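Local coordinates for protein Nadp(h)-dependent ketose reductase (Bemisia argentifolii, PDB 1E3J) that probably catalyses the zinc-dependent, NADP(H)-linked interconversion of fructose and sorbitol, as a member of the zinc-containing alcohol dehydrogenase family, at residues Pro24-Met35 with Ala126-Cys136; Phe56-Glu67 with Phe115-Leu125. All coordinates share one frame; numbering follows the deposited sequence.

Interaction 1 (Pro24-Met35 with Ala126-Cys136); sequences PEPKEDEVLLQM and ARYYVHAADFC
Val-130 lies at the centre of this antiparallel strand pair, with its two methyls turned to different neighbours. Val-130 CG2 packs on the Pro-26 ring and lies 3.8 Å from Leu-32 CD1, while Val-130 CG1 makes a close and doubtful approach to the carboxylate of Glu-30. On the same side of the sheet Gln-34 and Tyr-128 run alongside each other and point the same way, amide and phenol planes only 25° apart, and Pro-24 sets its CD over Tyr-128 CB. The other side carries Val-31, Leu-33, Tyr-129 and His-131. There Leu-33 CD1 meets the edge of the Tyr-129 ring, and Cys-136 SG reaches Val-31 CG2 at 3.9 Å. The folded Met-35 chain packs its sulfur on Tyr-129 CB and makes an oblique Met-aromatic contact, SD lying 5.3 Å from the Tyr-129 ring centroid and 67° off the ring normal.

Behind these side chains stands a ladder of backbone bonds: Val-31 and His-131 bond reciprocally, as do Leu-33 and Tyr-129, and Met-35 N donates to Arg-127 O. Ala-133 N extends it with a nearly straight bond (170°) to Asp-29 O. Glu-30 OE1 accepts Lys-27 N at 2.9 Å, bracing the type I turn that leads into the strand. Strand 67-75 pairs with the other edge of strand 30-40, and Arg-127 is anchored by Glu-326. Main-chain bonding thus fixes the register of this GroES-like sheet, and aliphatic and aromatic side chains, with Gln-34 and His-131 among them, line its two faces.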
loop_
_atom_site.group_PDB
_atom_site.type_symbol
_atom_site.label_atom_id
_atom_site.label_comp_id
_atom_site.label_asym_id
_atom_site.label_seq_id
_atom_site.Cartn_x
_atom_site.Cartn_y
_atom_site.Cartn_z
ATOM N N PRO A 24 26.096 -33.238 -11.528
ATOM C CA PRO A 24 24.663 -33.375 -11.242
ATOM C C PRO A 24 23.812 -33.578 -12.497
ATOM O O PRO A 24 24.182 -33.179 -13.610
ATOM C CB PRO A 24 24.298 -32.058 -10.540
ATOM C CG PRO A 24 25.603 -31.305 -10.365
ATOM C CD PRO A 24 26.545 -31.844 -11.394
ATOM N N GLU A 25 22.661 -34.196 -12.294
ATOM C CA GLU A 25 21.709 -34.437 -13.368
ATOM C C GLU A 25 20.417 -33.633 -13.088
ATOM O O GLU A 25 19.858 -33.709 -11.988
ATOM C CB GLU A 25 21.397 -35.932 -13.463
ATOM C CG GLU A 25 22.106 -36.627 -14.622
ATOM C CD GLU A 25 21.734 -36.012 -15.958
ATOM O OE1 GLU A 25 20.514 -35.831 -16.202
ATOM O OE2 GLU A 25 22.652 -35.707 -16.762
ATOM N N PRO A 26 19.942 -32.853 -14.086
ATOM C CA PRO A 26 18.746 -31.998 -14.065
ATOM C C PRO A 26 17.389 -32.704 -13.989
ATOM O O PRO A 26 17.073 -33.548 -14.825
ATOM C CB PRO A 26 18.829 -31.229 -15.377
ATOM C CG PRO A 26 20.188 -31.462 -15.888
ATOM C CD PRO A 26 20.607 -32.784 -15.391
ATOM N N LYS A 27 16.569 -32.338 -13.013
ATOM C CA LYS A 27 15.231 -32.913 -12.940
ATOM C C LYS A 27 14.351 -32.216 -13.989
ATOM O O LYS A 27 14.817 -31.320 -14.703
ATOM C CB LYS A 27 14.634 -32.764 -11.533
ATOM C CG LYS A 27 15.525 -33.372 -10.447
ATOM C CD LYS A 27 14.779 -33.564 -9.117
ATOM C CE LYS A 27 15.756 -33.835 -7.966
ATOM N NZ LYS A 27 16.844 -34.788 -8.346
ATOM N N GLU A 28 13.085 -32.630 -14.077
ATOM C CA GLU A 28 12.157 -32.109 -15.081
ATOM C C GLU A 28 12.121 -30.593 -15.219
ATOM O O GLU A 28 12.071 -30.060 -16.337
ATOM C CB GLU A 28 10.740 -32.626 -14.796
ATOM C CG GLU A 28 10.200 -32.273 -13.417
ATOM N N ASP A 29 12.176 -29.920 -14.074
ATOM C CA ASP A 29 12.100 -28.464 -13.983
ATOM C C ASP A 29 13.428 -27.713 -13.761
ATOM O O ASP A 29 13.410 -26.506 -13.459
ATOM C CB ASP A 29 11.161 -28.106 -12.831
ATOM C CG ASP A 29 11.759 -28.451 -11.453
ATOM O OD1 ASP A 29 12.083 -29.645 -11.213
ATOM O OD2 ASP A 29 11.905 -27.521 -10.610
ATOM N N GLU A 30 14.561 -28.404 -13.916
ATOM C CA GLU A 30 15.874 -27.805 -13.668
ATOM C C GLU A 30 16.729 -27.688 -14.901
ATOM O O GLU A 30 16.368 -28.178 -15.966
ATOM C CB GLU A 30 16.637 -28.653 -12.648
ATOM C CG GLU A 30 15.987 -28.783 -11.302
ATOM C CD GLU A 30 16.774 -29.685 -10.345
ATOM O OE1 GLU A 30 17.434 -30.639 -10.815
ATOM O OE2 GLU A 30 16.730 -29.448 -9.115
ATOM N N VAL A 31 17.878 -27.034 -14.760
ATOM C CA VAL A 31 18.806 -26.931 -15.868
ATOM C C VAL A 31 20.180 -27.198 -15.298
ATOM O O VAL A 31 20.413 -26.986 -14.104
ATOM C CB VAL A 31 18.828 -25.555 -16.516
ATOM C CG1 VAL A 31 17.523 -25.310 -17.280
ATOM C CG2 VAL A 31 19.060 -24.491 -15.451
ATOM N N LEU A 32 21.071 -27.683 -16.161
ATOM C CA LEU A 32 22.433 -27.984 -15.785
ATOM C C LEU A 32 23.259 -26.803 -16.190
ATOM O O LEU A 32 23.217 -26.363 -17.344
ATOM C CB LEU A 32 22.969 -29.233 -16.511
ATOM C CG LEU A 32 24.462 -29.518 -16.192
ATOM C CD1 LEU A 32 24.631 -29.717 -14.696
ATOM C CD2 LEU A 32 24.963 -30.780 -16.939
ATOM N N LEU A 33 24.028 -26.290 -15.248
ATOM C CA LEU A 33 24.871 -25.143 -15.546
ATOM C C LEU A 33 26.362 -25.408 -15.474
ATOM O O LEU A 33 26.851 -26.089 -14.552
ATOM C CB LEU A 33 24.586 -24.034 -14.549
ATOM C CG LEU A 33 23.148 -23.514 -14.511
ATOM C CD1 LEU A 33 22.993 -22.552 -13.323
ATOM C CD2 LEU A 33 22.835 -22.817 -15.834
ATOM N N GLN A 34 27.081 -24.828 -16.427
ATOM C CA GLN A 34 28.534 -24.885 -16.431
ATOM C C GLN A 34 28.827 -23.539 -15.781
ATOM O O GLN A 34 28.667 -22.497 -16.413
ATOM C CB GLN A 34 29.090 -24.931 -17.864
ATOM C CG GLN A 34 30.610 -24.834 -17.915
ATOM C CD GLN A 34 31.201 -25.416 -19.195
ATOM O OE1 GLN A 34 30.725 -25.145 -20.313
ATOM N NE2 GLN A 34 32.250 -26.215 -19.039
ATOM N N MET A 35 29.229 -23.551 -14.516
ATOM C CA MET A 35 29.433 -22.303 -13.807
ATOM C C MET A 35 30.442 -21.394 -14.438
ATOM O O MET A 35 31.384 -21.861 -15.110
ATOM C CB MET A 35 29.795 -22.588 -12.352
ATOM C CG MET A 35 28.715 -23.403 -11.616
ATOM S SD MET A 35 27.037 -22.611 -11.792
ATOM C CE MET A 35 27.332 -21.194 -10.765
ATOM N N ALA A 126 31.549 -24.612 -7.933
ATOM C CA ALA A 126 31.911 -25.887 -8.527
ATOM C C ALA A 126 31.883 -25.621 -10.029
ATOM O O ALA A 126 31.455 -24.539 -10.448
ATOM C CB ALA A 126 30.870 -26.939 -8.179
ATOM N N ARG A 127 32.306 -26.596 -10.829
ATOM C CA ARG A 127 32.350 -26.405 -12.282
ATOM C C ARG A 127 30.966 -26.547 -12.855
ATOM O O ARG A 127 30.623 -25.906 -13.842
ATOM C CB ARG A 127 33.236 -27.463 -12.982
ATOM C CG ARG A 127 34.682 -27.542 -12.522
ATOM C CD ARG A 127 35.632 -26.573 -13.263
ATOM N NE ARG A 127 37.034 -26.843 -12.887
ATOM C CZ ARG A 127 37.975 -25.909 -12.778
ATOM N NH1 ARG A 127 37.686 -24.635 -13.026
ATOM N NH2 ARG A 127 39.195 -26.236 -12.371
ATOM N N TYR A 128 30.209 -27.453 -12.262
ATOM C CA TYR A 128 28.860 -27.721 -12.699
ATOM C C TYR A 128 27.877 -27.630 -11.561
ATOM O O TYR A 128 28.198 -27.965 -10.417
ATOM C CB TYR A 128 28.755 -29.096 -13.336
ATOM C CG TYR A 128 29.426 -29.154 -14.660
ATOM C CD1 TYR A 128 28.757 -28.749 -15.815
ATOM C CD2 TYR A 128 30.760 -29.550 -14.773
ATOM C CE1 TYR A 128 29.404 -28.734 -17.053
ATOM C CE2 TYR A 128 31.414 -29.535 -16.014
ATOM C CZ TYR A 128 30.734 -29.130 -17.145
ATOM O OH TYR A 128 31.376 -29.127 -18.371
ATOM N N TYR A 129 26.663 -27.216 -11.900
ATOM C CA TYR A 129 25.610 -27.043 -10.905
ATOM C C TYR A 129 24.251 -27.157 -11.560
ATOM O O TYR A 129 24.045 -26.726 -12.695
ATOM C CB TYR A 129 25.795 -25.662 -10.262
ATOM C CG TYR A 129 24.779 -25.275 -9.230
ATOM C CD1 TYR A 129 24.681 -25.962 -8.018
ATOM C CD2 TYR A 129 23.885 -24.218 -9.482
ATOM C CE1 TYR A 129 23.710 -25.613 -7.079
ATOM C CE2 TYR A 129 22.909 -23.856 -8.554
ATOM C CZ TYR A 129 22.822 -24.550 -7.365
ATOM O OH TYR A 129 21.841 -24.192 -6.475
ATOM N N VAL A 130 23.321 -27.751 -10.847
ATOM C CA VAL A 130 21.948 -27.915 -11.333
ATOM C C VAL A 130 21.061 -26.951 -10.497
ATOM O O VAL A 130 21.277 -26.822 -9.297
ATOM C CB VAL A 130 21.544 -29.399 -11.166
ATOM C CG1 VAL A 130 20.229 -29.545 -10.414
ATOM C CG2 VAL A 130 21.501 -30.067 -12.566
ATOM N N HIS A 131 20.086 -26.277 -11.113
ATOM C CA HIS A 131 19.240 -25.314 -10.373
ATOM C C HIS A 131 17.859 -25.200 -11.021
ATOM O O HIS A 131 17.732 -25.375 -12.239
ATOM C CB HIS A 131 19.936 -23.928 -10.394
ATOM C CG HIS A 131 19.478 -22.984 -9.324
ATOM N ND1 HIS A 131 19.554 -23.285 -7.980
ATOM C CD2 HIS A 131 18.966 -21.729 -9.400
ATOM C CE1 HIS A 131 19.115 -22.261 -7.272
ATOM N NE2 HIS A 131 18.753 -21.306 -8.111
ATOM N N ALA A 132 16.837 -24.886 -10.221
ATOM C CA ALA A 132 15.460 -24.726 -10.749
ATOM C C ALA A 132 15.504 -23.691 -11.849
ATOM O O ALA A 132 16.060 -22.609 -11.667
ATOM C CB ALA A 132 14.502 -24.268 -9.643
ATOM N N ALA A 133 14.924 -24.023 -12.991
ATOM C CA ALA A 133 14.934 -23.155 -14.156
ATOM C C ALA A 133 14.288 -21.811 -13.970
ATOM O O ALA A 133 14.732 -20.817 -14.561
ATOM C CB ALA A 133 14.265 -23.857 -15.325
ATOM N N ASP A 134 13.229 -21.758 -13.171
ATOM C CA ASP A 134 12.569 -20.481 -12.995
ATOM C C ASP A 134 13.400 -19.523 -12.122
ATOM O O ASP A 134 13.020 -18.357 -11.939
ATOM C CB ASP A 134 11.165 -20.685 -12.397
ATOM C CG ASP A 134 11.202 -21.361 -11.062
ATOM O OD1 ASP A 134 11.939 -22.359 -10.915
ATOM O OD2 ASP A 134 10.484 -20.909 -10.157
ATOM N N PHE A 135 14.510 -20.007 -11.558
ATOM C CA PHE A 135 15.337 -19.124 -10.744
ATOM C C PHE A 135 16.667 -18.875 -11.412
ATOM O O PHE A 135 17.652 -18.577 -10.759
ATOM C CB PHE A 135 15.531 -19.667 -9.323
ATOM C CG PHE A 135 14.335 -19.444 -8.424
ATOM C CD1 PHE A 135 13.170 -20.223 -8.567
ATOM C CD2 PHE A 135 14.347 -18.429 -7.470
ATOM C CE1 PHE A 135 12.028 -19.988 -7.776
ATOM C CE2 PHE A 135 13.210 -18.172 -6.659
ATOM C CZ PHE A 135 12.045 -18.955 -6.812
ATOM N N CYS A 136 16.694 -19.006 -12.729
ATOM C CA CYS A 136 17.894 -18.733 -13.494
ATOM C C CYS A 136 17.417 -17.663 -14.454
ATOM O O CYS A 136 16.575 -17.932 -15.294
ATOM C CB CYS A 136 18.347 -19.964 -14.278
ATOM S SG CYS A 136 19.082 -21.290 -13.285
HETATM O O HOH W 1 32.385 -24.315 -15.007
#

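Interaction 2 (Phe56-Glu67 with Phe115-Leu125); sequences FIVKDPMVIGHE and FCATPPDDGNL. With ZN (zinc ion), chain C.
Phe-115 lies against the zinc-binding histidine, with His-66 CG at the edge of its ring, 3.7 Å from Phe-115 CE1, and the two rings inclined at 54°. With chi1 at 63°, His-66 keeps its CB against Cys-116 O while the imidazole reaches Phe-115 and its NE2 the metal; Ala-117 CB lies at the imidazole edge.

In the metal site, His-66 NE2 binds the zinc ion at 2.2 Å and Glu-67 OE2 at 2.3 Å, with a water and Cys-41 completing the shell; the second carboxylate oxygen of Glu-67 is salt-bridged to Lys-344.

The hydrogen bonds are mostly between main chains. Gly-123 N donates to Val-63 O, Asn-124 N to Gly-65 O and Leu-125 N to Ile-64 O. One side chain joins them: Asp-122 OD1 takes Val-63 N at 2.8 Å from above its carboxylate plane, while OD2 is salt-bridged to Arg-21. Neither Gly-65 nor Gly-123 has room for a CB, since one would run into the facing chain.

Apolar packing of Phe-56, Val-58, Met-62 and Pro-119 lies at the end remote from the metal. A turn at the thioether of Met-62 sets SD 3.7 Å from Pro-119 CD and lays CE against the Ala-117 carbonyl, beside the G1 bulge formed by Ala-117 and Thr-118 opposite Asp-121. Pro-119 CG also meets Val-58 CG2, and Thr-118 CG2 touches the Phe-56 ring. Next to Gly-65, Ile-64 CG2 and Leu-125 CD2 are tight at 3.5 Å. Backbone bonds and close glycine packing therefore hold the loop against the segment that delivers two zinc ligands, probably limiting the freedom of His-66.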
loop_
_atom_site.group_PDB
_atom_site.type_symbol
_atom_site.label_atom_id
_atom_site.label_comp_id
_atom_site.label_asym_id
_atom_site.label_seq_id
_atom_site.Cartn_x
_atom_site.Cartn_y
_atom_site.Cartn_z
ATOM N N PHE A 56 22.246 -22.019 11.990
ATOM C CA PHE A 56 22.439 -22.759 10.749
ATOM C C PHE A 56 23.884 -23.265 10.804
ATOM O O PHE A 56 24.819 -22.540 10.459
ATOM C CB PHE A 56 22.248 -21.838 9.534
ATOM C CG PHE A 56 20.804 -21.470 9.246
ATOM C CD1 PHE A 56 20.109 -20.584 10.065
ATOM C CD2 PHE A 56 20.141 -22.008 8.137
ATOM C CE1 PHE A 56 18.775 -20.244 9.778
ATOM C CE2 PHE A 56 18.811 -21.673 7.847
ATOM C CZ PHE A 56 18.133 -20.791 8.669
ATOM N N ILE A 57 24.068 -24.502 11.259
ATOM C CA ILE A 57 25.410 -25.075 11.386
ATOM C C ILE A 57 25.745 -26.143 10.345
ATOM O O ILE A 57 24.905 -27.003 10.015
ATOM C CB ILE A 57 25.626 -25.703 12.784
ATOM C CG1 ILE A 57 24.590 -26.809 13.017
ATOM C CG2 ILE A 57 25.528 -24.631 13.860
ATOM C CD1 ILE A 57 24.628 -27.400 14.415
ATOM N N VAL A 58 26.982 -26.087 9.844
ATOM C CA VAL A 58 27.460 -27.048 8.850
ATOM C C VAL A 58 27.781 -28.351 9.565
ATOM O O VAL A 58 28.858 -28.514 10.136
ATOM C CB VAL A 58 28.723 -26.544 8.153
ATOM C CG1 VAL A 58 29.144 -27.532 7.069
ATOM C CG2 VAL A 58 28.472 -25.159 7.582
ATOM N N LYS A 59 26.823 -29.265 9.533
ATOM C CA LYS A 59 26.964 -30.545 10.198
ATOM C C LYS A 59 27.730 -31.540 9.341
ATOM O O LYS A 59 28.465 -32.371 9.861
ATOM C CB LYS A 59 25.577 -31.099 10.542
ATOM N N ASP A 60 27.558 -31.443 8.026
ATOM C CA ASP A 60 28.221 -32.332 7.073
ATOM C C ASP A 60 28.859 -31.508 5.948
ATOM O O ASP A 60 28.508 -30.341 5.754
ATOM C CB ASP A 60 27.197 -33.311 6.479
ATOM C CG ASP A 60 26.918 -34.507 7.393
ATOM O OD1 ASP A 60 27.635 -34.675 8.405
ATOM O OD2 ASP A 60 25.983 -35.289 7.091
ATOM N N PRO A 61 29.812 -32.100 5.197
ATOM C CA PRO A 61 30.455 -31.357 4.104
ATOM C C PRO A 61 29.413 -30.687 3.204
ATOM O O PRO A 61 28.404 -31.288 2.843
ATOM C CB PRO A 61 31.277 -32.435 3.377
ATOM C CG PRO A 61 30.592 -33.705 3.727
ATOM C CD PRO A 61 30.247 -33.505 5.188
ATOM N N MET A 62 29.674 -29.443 2.837
ATOM C CA MET A 62 28.742 -28.685 2.024
ATOM C C MET A 62 29.460 -27.857 0.955
ATOM O O MET A 62 30.398 -27.118 1.272
ATOM C CB MET A 62 27.930 -27.764 2.962
ATOM C CG MET A 62 27.136 -26.624 2.304
ATOM S SD MET A 62 26.585 -25.354 3.517
ATOM C CE MET A 62 28.049 -24.242 3.556
ATOM N N VAL A 63 29.041 -27.985 -0.307
ATOM C CA VAL A 63 29.644 -27.149 -1.355
ATOM C C VAL A 63 29.286 -25.722 -0.963
ATOM O O VAL A 63 28.177 -25.441 -0.557
ATOM C CB VAL A 63 29.062 -27.429 -2.735
ATOM C CG1 VAL A 63 29.543 -26.401 -3.718
ATOM C CG2 VAL A 63 29.441 -28.821 -3.176
ATOM N N ILE A 64 30.252 -24.837 -1.077
ATOM C CA ILE A 64 30.141 -23.439 -0.710
ATOM C C ILE A 64 29.758 -22.607 -1.975
ATOM O O ILE A 64 29.760 -23.127 -3.095
ATOM C CB ILE A 64 31.540 -23.067 -0.119
ATOM C CG1 ILE A 64 31.406 -22.543 1.313
ATOM C CG2 ILE A 64 32.319 -22.193 -1.078
ATOM C CD1 ILE A 64 31.044 -21.083 1.445
ATOM N N GLY A 65 29.411 -21.336 -1.790
ATOM C CA GLY A 65 29.082 -20.476 -2.921
ATOM C C GLY A 65 27.608 -20.207 -3.199
ATOM O O GLY A 65 26.824 -21.150 -3.299
ATOM N N HIS A 66 27.223 -18.932 -3.318
ATOM C CA HIS A 66 25.846 -18.590 -3.646
ATOM C C HIS A 66 25.619 -17.323 -4.511
ATOM O O HIS A 66 24.479 -16.913 -4.733
ATOM C CB HIS A 66 25.025 -18.494 -2.350
ATOM C CG HIS A 66 25.486 -17.408 -1.435
ATOM N ND1 HIS A 66 26.372 -17.630 -0.404
ATOM C CD2 HIS A 66 25.285 -16.066 -1.477
ATOM C CE1 HIS A 66 26.708 -16.476 0.148
ATOM N NE2 HIS A 66 26.065 -15.518 -0.490
ATOM N N GLU A 67 26.668 -16.668 -4.978
ATOM C CA GLU A 67 26.493 -15.467 -5.804
ATOM C C GLU A 67 27.068 -15.855 -7.140
ATOM O O GLU A 67 28.245 -15.588 -7.412
ATOM C CB GLU A 67 27.286 -14.293 -5.240
ATOM C CG GLU A 67 26.970 -13.975 -3.781
ATOM C CD GLU A 67 27.750 -12.751 -3.280
ATOM O OE1 GLU A 67 28.578 -12.195 -4.041
ATOM O OE2 GLU A 67 27.526 -12.346 -2.116
ATOM N N PHE A 115 18.522 -22.456 0.462
ATOM C CA PHE A 115 19.429 -21.420 -0.038
ATOM C C PHE A 115 20.871 -21.980 -0.250
ATOM O O PHE A 115 21.458 -22.557 0.691
ATOM C CB PHE A 115 19.442 -20.252 0.949
ATOM C CG PHE A 115 20.038 -19.018 0.386
ATOM C CD1 PHE A 115 21.432 -18.816 0.429
ATOM C CD2 PHE A 115 19.227 -18.061 -0.223
ATOM C CE1 PHE A 115 22.010 -17.676 -0.133
ATOM C CE2 PHE A 115 19.772 -16.926 -0.788
ATOM C CZ PHE A 115 21.176 -16.717 -0.747
ATOM N N CYS A 116 21.410 -21.841 -1.474
ATOM C CA CYS A 116 22.778 -22.319 -1.812
ATOM C C CYS A 116 23.846 -21.955 -0.763
ATOM O O CYS A 116 24.078 -20.768 -0.511
ATOM C CB CYS A 116 23.275 -21.714 -3.137
ATOM S SG CYS A 116 22.363 -22.208 -4.622
ATOM N N ALA A 117 24.495 -22.964 -0.176
ATOM C CA ALA A 117 25.587 -22.753 0.804
ATOM C C ALA A 117 25.138 -22.363 2.209
ATOM O O ALA A 117 25.897 -21.759 2.970
ATOM C CB ALA A 117 26.579 -21.720 0.278
ATOM N N THR A 118 23.884 -22.680 2.521
ATOM C CA THR A 118 23.294 -22.454 3.843
ATOM C C THR A 118 23.033 -23.904 4.230
ATOM O O THR A 118 22.164 -24.562 3.653
ATOM C CB THR A 118 21.949 -21.654 3.767
ATOM O OG1 THR A 118 22.236 -20.254 3.643
ATOM C CG2 THR A 118 21.100 -21.870 5.031
ATOM N N PRO A 119 23.820 -24.436 5.185
ATOM C CA PRO A 119 23.612 -25.835 5.581
ATOM C C PRO A 119 22.122 -26.082 5.799
ATOM O O PRO A 119 21.436 -25.246 6.402
ATOM C CB PRO A 119 24.446 -25.964 6.860
ATOM C CG PRO A 119 24.464 -24.563 7.414
ATOM C CD PRO A 119 24.629 -23.706 6.181
ATOM N N PRO A 120 21.613 -27.248 5.351
ATOM C CA PRO A 120 22.334 -28.337 4.671
ATOM C C PRO A 120 22.402 -28.298 3.138
ATOM O O PRO A 120 22.778 -29.301 2.526
ATOM C CB PRO A 120 21.562 -29.558 5.122
ATOM C CG PRO A 120 20.126 -29.046 4.974
ATOM C CD PRO A 120 20.210 -27.641 5.603
ATOM N N ASP A 121 22.059 -27.178 2.506
ATOM C CA ASP A 121 22.065 -27.141 1.044
ATOM C C ASP A 121 23.343 -26.672 0.323
ATOM O O ASP A 121 23.860 -25.560 0.562
ATOM C CB ASP A 121 20.844 -26.347 0.592
ATOM C CG ASP A 121 19.549 -26.992 1.075
ATOM O OD1 ASP A 121 19.092 -27.957 0.418
ATOM O OD2 ASP A 121 19.008 -26.571 2.130
ATOM N N ASP A 122 23.822 -27.539 -0.574
ATOM C CA ASP A 122 25.038 -27.304 -1.357
ATOM C C ASP A 122 24.965 -26.063 -2.241
ATOM O O ASP A 122 23.939 -25.790 -2.861
ATOM C CB ASP A 122 25.367 -28.511 -2.265
ATOM C CG ASP A 122 26.081 -29.665 -1.526
ATOM O OD1 ASP A 122 26.632 -29.471 -0.408
ATOM O OD2 ASP A 122 26.109 -30.780 -2.092
ATOM N N GLY A 123 26.094 -25.359 -2.314
ATOM C CA GLY A 123 26.217 -24.160 -3.107
ATOM C C GLY A 123 26.696 -24.412 -4.514
ATOM O O GLY A 123 26.709 -25.527 -4.997
ATOM N N ASN A 124 27.131 -23.372 -5.197
ATOM C CA ASN A 124 27.517 -23.583 -6.580
ATOM C C ASN A 124 28.970 -23.199 -6.933
ATOM O O ASN A 124 29.235 -22.823 -8.082
ATOM C CB ASN A 124 26.530 -22.808 -7.464
ATOM C CG ASN A 124 26.268 -21.406 -6.925
ATOM O OD1 ASN A 124 27.187 -20.771 -6.373
ATOM N ND2 ASN A 124 25.021 -20.910 -7.077
ATOM N N LEU A 125 29.888 -23.243 -5.962
ATOM C CA LEU A 125 31.278 -22.913 -6.260
ATOM C C LEU A 125 31.808 -24.264 -6.678
ATOM O O LEU A 125 32.360 -24.983 -5.878
ATOM C CB LEU A 125 32.025 -22.387 -5.023
ATOM C CG LEU A 125 33.511 -22.026 -5.258
ATOM C CD1 LEU A 125 33.624 -20.944 -6.344
ATOM C CD2 LEU A 125 34.162 -21.544 -3.964
HETATM ZN ZN ZN C . 26.608 -13.433 -0.353
HETATM O O HOH W 2 24.962 -12.071 -0.221
#

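Interaction 2 is nested within the chain loop that interaction 1 closes, and their centres lie 16 Å apart. Residues 115-125 run straight into 126-136, so the loop packed beside the zinc-binding segment continues as the strand paired with 30-35. The two contacts also touch directly: Tyr-129 CG packs 3.5 Å from Asn-124 CB, and Met-35 CG lies 3.6 Å from Asn-124 O. Interaction 2 supplies His-66 and Glu-67 to the zinc site that, as in other zinc-containing alcohol dehydrogenases, is probably catalytic, whereas interaction 1 stands farther back, with the Tyr-129 side chain about 8 Å from that of His-66 and the Met-35 side chain about 13 Å from that zinc ion.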